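Local coordinates for protein pyruvate kinase (PDB 3GG8) that catalyses the last step of glycolysis, transfer of the phosphoryl group of phosphoenolpyruvate to ADP to give pyruvate and ATP, at residues C[333-338]-C[366-371]; C[379-384]-C[427-431]. One frame throughout, in Å; residues are numbered along the deposited sequence. Where two conformers were deposited one is given.

Contact 1 of 2, residues C[333-338]-C[366-371]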
ATOM      1  N   VAL C 333       6.490 -26.439 -17.964  1.00 34.27           N
ATOM      2  CA  VAL C 333       6.393 -25.343 -18.948  1.00 34.08           C
ATOM      3  C   VAL C 333       5.545 -24.189 -18.411  1.00 34.45           C
ATOM      4  O   VAL C 333       5.924 -23.018 -18.532  1.00 35.14           O
ATOM      5  CB  VAL C 333       5.808 -25.837 -20.288  1.00 34.28           C
ATOM      6  CG1 VAL C 333       5.445 -24.662 -21.212  1.00 33.78           C
ATOM      7  CG2 VAL C 333       6.767 -26.773 -20.965  1.00 32.26           C
ATOM      8  N   ALA C 334       4.415 -24.529 -17.801  1.00 33.86           N
ATOM      9  CA  ALA C 334       3.511 -23.543 -17.219  1.00 34.15           C
ATOM     10  C   ALA C 334       4.180 -22.715 -16.110  1.00 34.09           C
ATOM     11  O   ALA C 334       4.012 -21.491 -16.039  1.00 33.72           O
ATOM     12  CB  ALA C 334       2.267 -24.231 -16.684  1.00 33.72           C
ATOM     13  N   ASN C 335       4.932 -23.399 -15.246  1.00 34.28           N
ATOM     14  CA  ASN C 335       5.629 -22.696 -14.188  0.50 34.25           C
ATOM     15  C   ASN C 335       6.701 -21.732 -14.707  1.00 34.36           C
ATOM     16  O   ASN C 335       6.898 -20.694 -14.104  1.00 35.46           O
ATOM     17  CB  ASN C 335       6.097 -23.638 -13.072  0.50 33.84           C
ATOM     18  CG  ASN C 335       4.969 -23.960 -12.077  0.50 34.09           C
ATOM     19  OD1 ASN C 335       4.554 -23.104 -11.283  0.50 32.48           O
ATOM     20  ND2 ASN C 335       4.457 -25.188 -12.134  0.50 33.37           N
ATOM     21  N   ALA C 336       7.352 -22.040 -15.826  1.00 34.45           N
ATOM     22  CA  ALA C 336       8.321 -21.112 -16.426  1.00 34.51           C
ATOM     23  C   ALA C 336       7.620 -19.820 -16.850  1.00 34.84           C
ATOM     24  O   ALA C 336       8.135 -18.726 -16.597  1.00 34.46           O
ATOM     25  CB  ALA C 336       9.038 -21.745 -17.624  1.00 34.04           C
ATOM     26  N   VAL C 337       6.446 -19.963 -17.484  1.00 34.70           N
ATOM     27  CA  VAL C 337       5.581 -18.824 -17.840  1.00 34.14           C
ATOM     28  C   VAL C 337       5.213 -18.011 -16.590  1.00 34.82           C
ATOM     29  O   VAL C 337       5.300 -16.779 -16.589  1.00 33.47           O
ATOM     30  CB  VAL C 337       4.310 -19.277 -18.622  1.00 34.11           C
ATOM     31  CG1 VAL C 337       3.352 -18.115 -18.854  1.00 33.20           C
ATOM     32  CG2 VAL C 337       4.700 -19.926 -19.958  1.00 32.93           C
ATOM     33  N   LEU C 338       4.843 -18.714 -15.517  1.00 35.70           N
ATOM     34  CA  LEU C 338       4.447 -18.061 -14.279  1.00 36.91           C
ATOM     35  C   LEU C 338       5.621 -17.450 -13.528  1.00 37.42           C
ATOM     36  O   LEU C 338       5.441 -16.511 -12.764  1.00 38.16           O
ATOM     37  CB  LEU C 338       3.666 -19.016 -13.374  1.00 37.22           C
ATOM     38  CG  LEU C 338       2.246 -19.281 -13.873  1.00 37.38           C
ATOM     39  CD1 LEU C 338       1.714 -20.531 -13.229  1.00 37.68           C
ATOM     40  CD2 LEU C 338       1.357 -18.083 -13.592  1.00 37.65           C
ATOM     41  N   ILE C 366      -0.406 -24.797 -23.476  1.00 34.53           N
ATOM     42  CA  ILE C 366       0.085 -24.749 -22.085  1.00 34.24           C
ATOM     43  C   ILE C 366       0.413 -23.312 -21.690  1.00 33.46           C
ATOM     44  O   ILE C 366       0.152 -22.907 -20.570  1.00 32.84           O
ATOM     45  CB  ILE C 366       1.339 -25.612 -21.848  1.00 34.21           C
ATOM     46  CG1 ILE C 366       1.053 -27.091 -22.090  1.00 33.77           C
ATOM     47  CG2 ILE C 366       1.858 -25.435 -20.416  1.00 34.50           C
ATOM     48  CD1 ILE C 366       2.322 -27.896 -22.381  1.00 32.23           C
ATOM     49  N   CYS C 367       0.968 -22.548 -22.629  1.00 32.96           N
ATOM     50  CA  CYS C 367       1.248 -21.133 -22.394  1.00 32.54           C
ATOM     51  C   CYS C 367      -0.044 -20.397 -22.103  1.00 31.60           C
ATOM     52  O   CYS C 367      -0.143 -19.688 -21.103  1.00 31.25           O
ATOM     53  CB  CYS C 367       1.952 -20.499 -23.588  1.00 32.69           C
ATOM     54  SG  CYS C 367       3.717 -20.917 -23.663  1.00 35.71           S
ATOM     55  N   TYR C 368      -1.041 -20.592 -22.963  1.00 30.71           N
ATOM     56  CA  TYR C 368      -2.312 -19.931 -22.784  1.00 30.09           C
ATOM     57  C   TYR C 368      -2.888 -20.200 -21.405  1.00 29.95           C
ATOM     58  O   TYR C 368      -3.330 -19.260 -20.753  1.00 30.24           O
ATOM     59  CB  TYR C 368      -3.329 -20.301 -23.877  1.00 30.09           C
ATOM     60  CG  TYR C 368      -4.644 -19.572 -23.708  1.00 29.83           C
ATOM     61  CD1 TYR C 368      -5.683 -20.136 -22.951  1.00 30.57           C
ATOM     62  CD2 TYR C 368      -4.842 -18.305 -24.260  1.00 29.42           C
ATOM     63  CE1 TYR C 368      -6.904 -19.464 -22.769  1.00 29.96           C
ATOM     64  CE2 TYR C 368      -6.068 -17.619 -24.082  1.00 29.69           C
ATOM     65  CZ  TYR C 368      -7.082 -18.212 -23.335  1.00 29.77           C
ATOM     66  OH  TYR C 368      -8.282 -17.558 -23.165  1.00 31.05           O
ATOM     67  N   GLU C 369      -2.883 -21.460 -20.965  1.00 29.82           N
ATOM     68  CA  GLU C 369      -3.496 -21.833 -19.671  1.00 30.14           C
ATOM     69  C   GLU C 369      -2.759 -21.250 -18.479  1.00 30.27           C
ATOM     70  O   GLU C 369      -3.377 -20.918 -17.473  1.00 30.18           O
ATOM     71  CB  GLU C 369      -3.557 -23.344 -19.500  1.00 29.99           C
ATOM     72  CG  GLU C 369      -4.343 -24.054 -20.553  1.00 30.93           C
ATOM     73  CD  GLU C 369      -5.848 -23.957 -20.360  1.00 32.30           C
ATOM     74  OE1 GLU C 369      -6.336 -23.276 -19.431  1.00 32.83           O
ATOM     75  OE2 GLU C 369      -6.556 -24.589 -21.157  1.00 33.02           O
ATOM     76  N   ALA C 370      -1.430 -21.164 -18.583  1.00 30.94           N
ATOM     77  CA  ALA C 370      -0.597 -20.592 -17.521  1.00 31.38           C
ATOM     78  C   ALA C 370      -0.880 -19.111 -17.411  1.00 31.66           C
ATOM     79  O   ALA C 370      -0.970 -18.570 -16.324  1.00 31.94           O
ATOM     80  CB  ALA C 370       0.891 -20.826 -17.805  1.00 31.68           C
ATOM     81  N   GLU C 371      -1.022 -18.461 -18.557  1.00 32.56           N
ATOM     82  CA  GLU C 371      -1.315 -17.039 -18.621  1.00 33.11           C
ATOM     83  C   GLU C 371      -2.694 -16.716 -18.036  1.00 33.78           C
ATOM     84  O   GLU C 371      -2.940 -15.596 -17.600  1.00 33.98           O
ATOM     85  CB  GLU C 371      -1.159 -16.542 -20.056  1.00 32.75           C
ATOM     86  CG  GLU C 371       0.307 -16.392 -20.458  1.00 32.25           C
ATOM     87  CD  GLU C 371       0.521 -16.382 -21.953  1.00 31.97           C
ATOM     88  OE1 GLU C 371       1.667 -16.638 -22.397  1.00 32.09           O
ATOM     89  OE2 GLU C 371      -0.451 -16.112 -22.683  1.00 32.05           O
TER

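Contact 2 of 2, residues C[379-384]-C[427-431]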
ATOM      1  N   LEU C 379       1.454  -8.052 -10.819  1.00 42.21           N
ATOM      2  CA  LEU C 379       2.740  -8.120 -11.504  1.00 42.27           C
ATOM      3  C   LEU C 379       3.237  -6.706 -11.801  1.00 41.97           C
ATOM      4  O   LEU C 379       4.420  -6.401 -11.617  1.00 41.88           O
ATOM      5  CB  LEU C 379       2.629  -8.935 -12.792  1.00 42.30           C
ATOM      6  CG  LEU C 379       3.689 -10.020 -13.026  1.00 43.35           C
ATOM      7  CD1 LEU C 379       3.358 -10.789 -14.307  1.00 43.66           C
ATOM      8  CD2 LEU C 379       5.127  -9.465 -13.072  1.00 44.13           C
ATOM      9  N   TYR C 380       2.319  -5.848 -12.252  1.00 41.65           N
ATOM     10  CA  TYR C 380       2.634  -4.449 -12.514  1.00 41.42           C
ATOM     11  C   TYR C 380       3.165  -3.723 -11.267  1.00 41.25           C
ATOM     12  O   TYR C 380       4.170  -3.013 -11.342  1.00 41.12           O
ATOM     13  CB  TYR C 380       1.428  -3.701 -13.096  1.00 41.29           C
ATOM     14  CG  TYR C 380       1.692  -2.221 -13.205  1.00 41.39           C
ATOM     15  CD1 TYR C 380       2.453  -1.710 -14.255  1.00 41.89           C
ATOM     16  CD2 TYR C 380       1.225  -1.333 -12.237  1.00 41.32           C
ATOM     17  CE1 TYR C 380       2.723  -0.351 -14.349  1.00 41.26           C
ATOM     18  CE2 TYR C 380       1.491   0.024 -12.325  1.00 41.09           C
ATOM     19  CZ  TYR C 380       2.241   0.501 -13.385  1.00 41.09           C
ATOM     20  OH  TYR C 380       2.510   1.838 -13.487  1.00 41.60           O
ATOM     21  N   ARG C 381       2.483  -3.901 -10.134  1.00 41.09           N
ATOM     22  CA  ARG C 381       2.888  -3.270  -8.875  1.00 41.05           C
ATOM     23  C   ARG C 381       4.152  -3.903  -8.282  1.00 40.88           C
ATOM     24  O   ARG C 381       4.885  -3.243  -7.541  1.00 40.95           O
ATOM     25  CB  ARG C 381       1.738  -3.277  -7.859  1.00 41.06           C
ATOM     26  N   ALA C 382       4.401  -5.170  -8.614  1.00 40.79           N
ATOM     27  CA  ALA C 382       5.639  -5.864  -8.229  1.00 40.68           C
ATOM     28  C   ALA C 382       6.862  -5.291  -8.946  1.00 40.66           C
ATOM     29  O   ALA C 382       7.948  -5.221  -8.367  1.00 40.63           O
ATOM     30  CB  ALA C 382       5.526  -7.356  -8.491  1.00 40.53           C
ATOM     31  N   MET C 383       6.674  -4.887 -10.203  1.00 40.61           N
ATOM     32  CA  MET C 383       7.716  -4.223 -10.992  1.00 40.45           C
ATOM     33  C   MET C 383       7.956  -2.768 -10.559  1.00 40.29           C
ATOM     34  O   MET C 383       9.066  -2.250 -10.700  1.00 40.27           O
ATOM     35  CB  MET C 383       7.365  -4.276 -12.480  1.00 40.58           C
ATOM     36  CG  MET C 383       8.562  -4.142 -13.418  1.00 40.86           C
ATOM     37  SD  MET C 383       9.792  -5.456 -13.261  1.00 41.95           S
ATOM     38  CE  MET C 383       8.856  -6.931 -13.691  1.00 39.30           C
ATOM     39  N   CYS C 384       6.913  -2.116 -10.045  1.00 40.08           N
ATOM     40  CA  CYS C 384       7.018  -0.744  -9.542  1.00 39.93           C
ATOM     41  C   CYS C 384       7.789  -0.670  -8.222  1.00 39.92           C
ATOM     42  O   CYS C 384       8.474   0.320  -7.948  1.00 39.90           O
ATOM     43  CB  CYS C 384       5.629  -0.119  -9.381  1.00 39.97           C
ATOM     44  SG  CYS C 384       4.845   0.360 -10.935  1.00 39.33           S
ATOM     45  N   ALA C 427       6.325  -3.959 -22.425  1.00 35.75           N
ATOM     46  CA  ALA C 427       6.238  -5.396 -22.206  1.00 36.03           C
ATOM     47  C   ALA C 427       6.693  -5.763 -20.789  1.00 36.21           C
ATOM     48  O   ALA C 427       6.063  -6.584 -20.119  1.00 36.13           O
ATOM     49  CB  ALA C 427       7.052  -6.140 -23.246  1.00 35.59           C
ATOM     50  N   LYS C 428       7.793  -5.143 -20.359  1.00 36.10           N
ATOM     51  CA  LYS C 428       8.345  -5.272 -19.000  1.00 36.25           C
ATOM     52  C   LYS C 428       7.268  -5.185 -17.907  1.00 36.08           C
ATOM     53  O   LYS C 428       7.363  -5.840 -16.869  1.00 35.95           O
ATOM     54  CB  LYS C 428       9.392  -4.171 -18.807  1.00 36.03           C
ATOM     55  CG  LYS C 428      10.198  -4.221 -17.538  1.00 36.77           C
ATOM     56  CD  LYS C 428      11.141  -3.032 -17.480  1.00 36.31           C
ATOM     57  CE  LYS C 428      11.549  -2.728 -16.048  1.00 37.77           C
ATOM     58  NZ  LYS C 428      12.843  -1.994 -15.972  1.00 38.65           N
ATOM     59  N   TYR C 429       6.237  -4.379 -18.153  1.00 36.43           N
ATOM     60  CA  TYR C 429       5.162  -4.177 -17.169  1.00 36.09           C
ATOM     61  C   TYR C 429       4.017  -5.170 -17.298  1.00 36.06           C
ATOM     62  O   TYR C 429       3.044  -5.069 -16.574  1.00 35.73           O
ATOM     63  CB  TYR C 429       4.707  -2.711 -17.125  1.00 35.97           C
ATOM     64  CG  TYR C 429       5.782  -1.882 -16.485  1.00 36.44           C
ATOM     65  CD1 TYR C 429       5.911  -1.850 -15.094  1.00 36.48           C
ATOM     66  CD2 TYR C 429       6.725  -1.205 -17.252  1.00 36.24           C
ATOM     67  CE1 TYR C 429       6.920  -1.138 -14.485  1.00 36.98           C
ATOM     68  CE2 TYR C 429       7.751  -0.485 -16.646  1.00 36.94           C
ATOM     69  CZ  TYR C 429       7.842  -0.464 -15.260  1.00 36.69           C
ATOM     70  OH  TYR C 429       8.845   0.231 -14.621  1.00 37.86           O
ATOM     71  N   ARG C 430       4.166  -6.139 -18.215  1.00 36.09           N
ATOM     72  CA  ARG C 430       3.188  -7.215 -18.424  1.00 35.62           C
ATOM     73  C   ARG C 430       1.745  -6.672 -18.442  1.00 35.30           C
ATOM     74  O   ARG C 430       0.957  -6.963 -17.537  1.00 35.14           O
ATOM     75  CB  ARG C 430       3.351  -8.338 -17.372  1.00 35.61           C
ATOM     76  CG  ARG C 430       4.686  -9.121 -17.396  1.00 36.06           C
ATOM     77  CD  ARG C 430       4.804 -10.046 -18.618  1.00 38.08           C
ATOM     78  NE  ARG C 430       6.027 -10.858 -18.641  1.00 37.82           N
ATOM     79  CZ  ARG C 430       7.113 -10.571 -19.358  1.00 36.87           C
ATOM     80  NH1 ARG C 430       8.175 -11.379 -19.331  1.00 35.15           N
ATOM     81  NH2 ARG C 430       7.141  -9.488 -20.123  1.00 37.26           N
ATOM     82  N   PRO C 431       1.403  -5.852 -19.456  1.00 35.04           N
ATOM     83  CA  PRO C 431       0.024  -5.370 -19.503  1.00 35.02           C
ATOM     84  C   PRO C 431      -0.904  -6.493 -19.955  1.00 35.31           C
ATOM     85  O   PRO C 431      -0.503  -7.362 -20.746  1.00 34.90           O
ATOM     86  CB  PRO C 431       0.075  -4.271 -20.564  1.00 34.50           C
ATOM     87  CG  PRO C 431       1.197  -4.690 -21.464  1.00 34.38           C
ATOM     88  CD  PRO C 431       2.205  -5.341 -20.582  1.00 34.43           C
TER

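Contact 1 of 2, residues C[333-338]-C[366-371]
Ala370 sets its methyl against Ala334 and Val337, and on this small side chain two helices of the pyruvate kinase TIM barrel pack together: 327-339, which leads into the last barrel strand, 343-346, and 356-371, which follows that strand. The two segments run at 49° to each other, their axes 8.6 Å apart at closest approach. The two backbones are nearest at Ala334 and Ala370, whose CB atoms are 3.8 Å apart, and the same Ala370 methyl rests 3.6 Å from the carbonyl O of Ala334. One turn earlier on the second helix, Ile366 turns CG2 to the first helix, with CG1 swung back beside its own backbone N (chi1 -63°); CG2 touches Val333 CG1 at 3.8 Å and also Ala334 CB, and the Ile366 side chain lies nearly perpendicular to that of Val333. Val337 divides its two branches: CG2 meets SG of Cys367 at 4.0 Å, while CG1 touches both the Ala370 methyl and the aliphatic CG of Glu371, each at 3.8 Å. The carboxylate of that glutamate is held by Thr38 OG1 and the backbone N of Arg37. Phe292 of the second subunit packs on Ala334, bringing the pair up to a subunit interface. Leu338 ends the row, its CD2 methyl 3.6 Å from the carbonyl O of Ala370.

Contact 2 of 2, residues C[379-384]-C[427-431]
Tyr429 meets Tyr380 with its CD1 and Met383 with its CE1, two side chains one turn apart on helix 376-384. CG of Tyr380 stands anti to the backbone N (chi1 173°), which swings the ring toward Tyr429; the CD1 atoms of the two tyrosines come to 3.6 Å. The rings meet obliquely, planes at 55° and centroids 5.5 Å apart, and CB of Tyr429 sits at the Tyr380 edge, in the plane of that ring. Within the helix, SG of Cys384 lies above one face of Tyr380, toward its rim. Both phenol oxygens reach helix 393-407: Tyr380 OH bonds to Glu403, while Tyr429 OH is gripped by Arg399 and Glu395, which should limit rotation of the rings.

Met383 presses CG against Tyr429 CE1 at 3.6 Å. Its chain then bends twice, at chi2 (62°) and again at chi3, folding the terminal methyl back to 3.7 Å from the carbonyl O of Lys428. One turn before Met383, Leu379 CD1 touches CG of Arg430 at 3.8 Å. Arg430 closes a type I turn that starts at Ala427 (Arg430 N to Ala427 O 2.7 Å) and itself takes a positive phi, the first residue to leave helical angles after the helix. A bend at chi2 brings its NH2 back to the carbonyl O of Ala427 in a weak bond, while NH1 bonds to Gly340 O. Lys428 NZ is held by Glu395 and by Val304 O. What results is a loop following helix 421-427 in the alpha/beta C-terminal domain of the pyruvate kinase fold, seated on the helix that comes next after the barrel's 356-371.

Along the chain both segments of contact 1 precede those of contact 2; their centres lie about 17 Å apart and their nearest atoms about 6 Å, without meeting. Helix 356-371, which supplies the second half of contact 1, is followed directly by helix 376-384, the first half of contact 2, so the chain runs from the outer helices of the eight-stranded barrel toward the C-terminal domain with its five-stranded mixed sheet. Contact 1 thus packs barrel helices beside another subunit, whereas contact 2, which no other chain touches, joins the connecting helix to that domain. Arg452 ties the two regions further: it bonds Val337 O and also packs against Arg430.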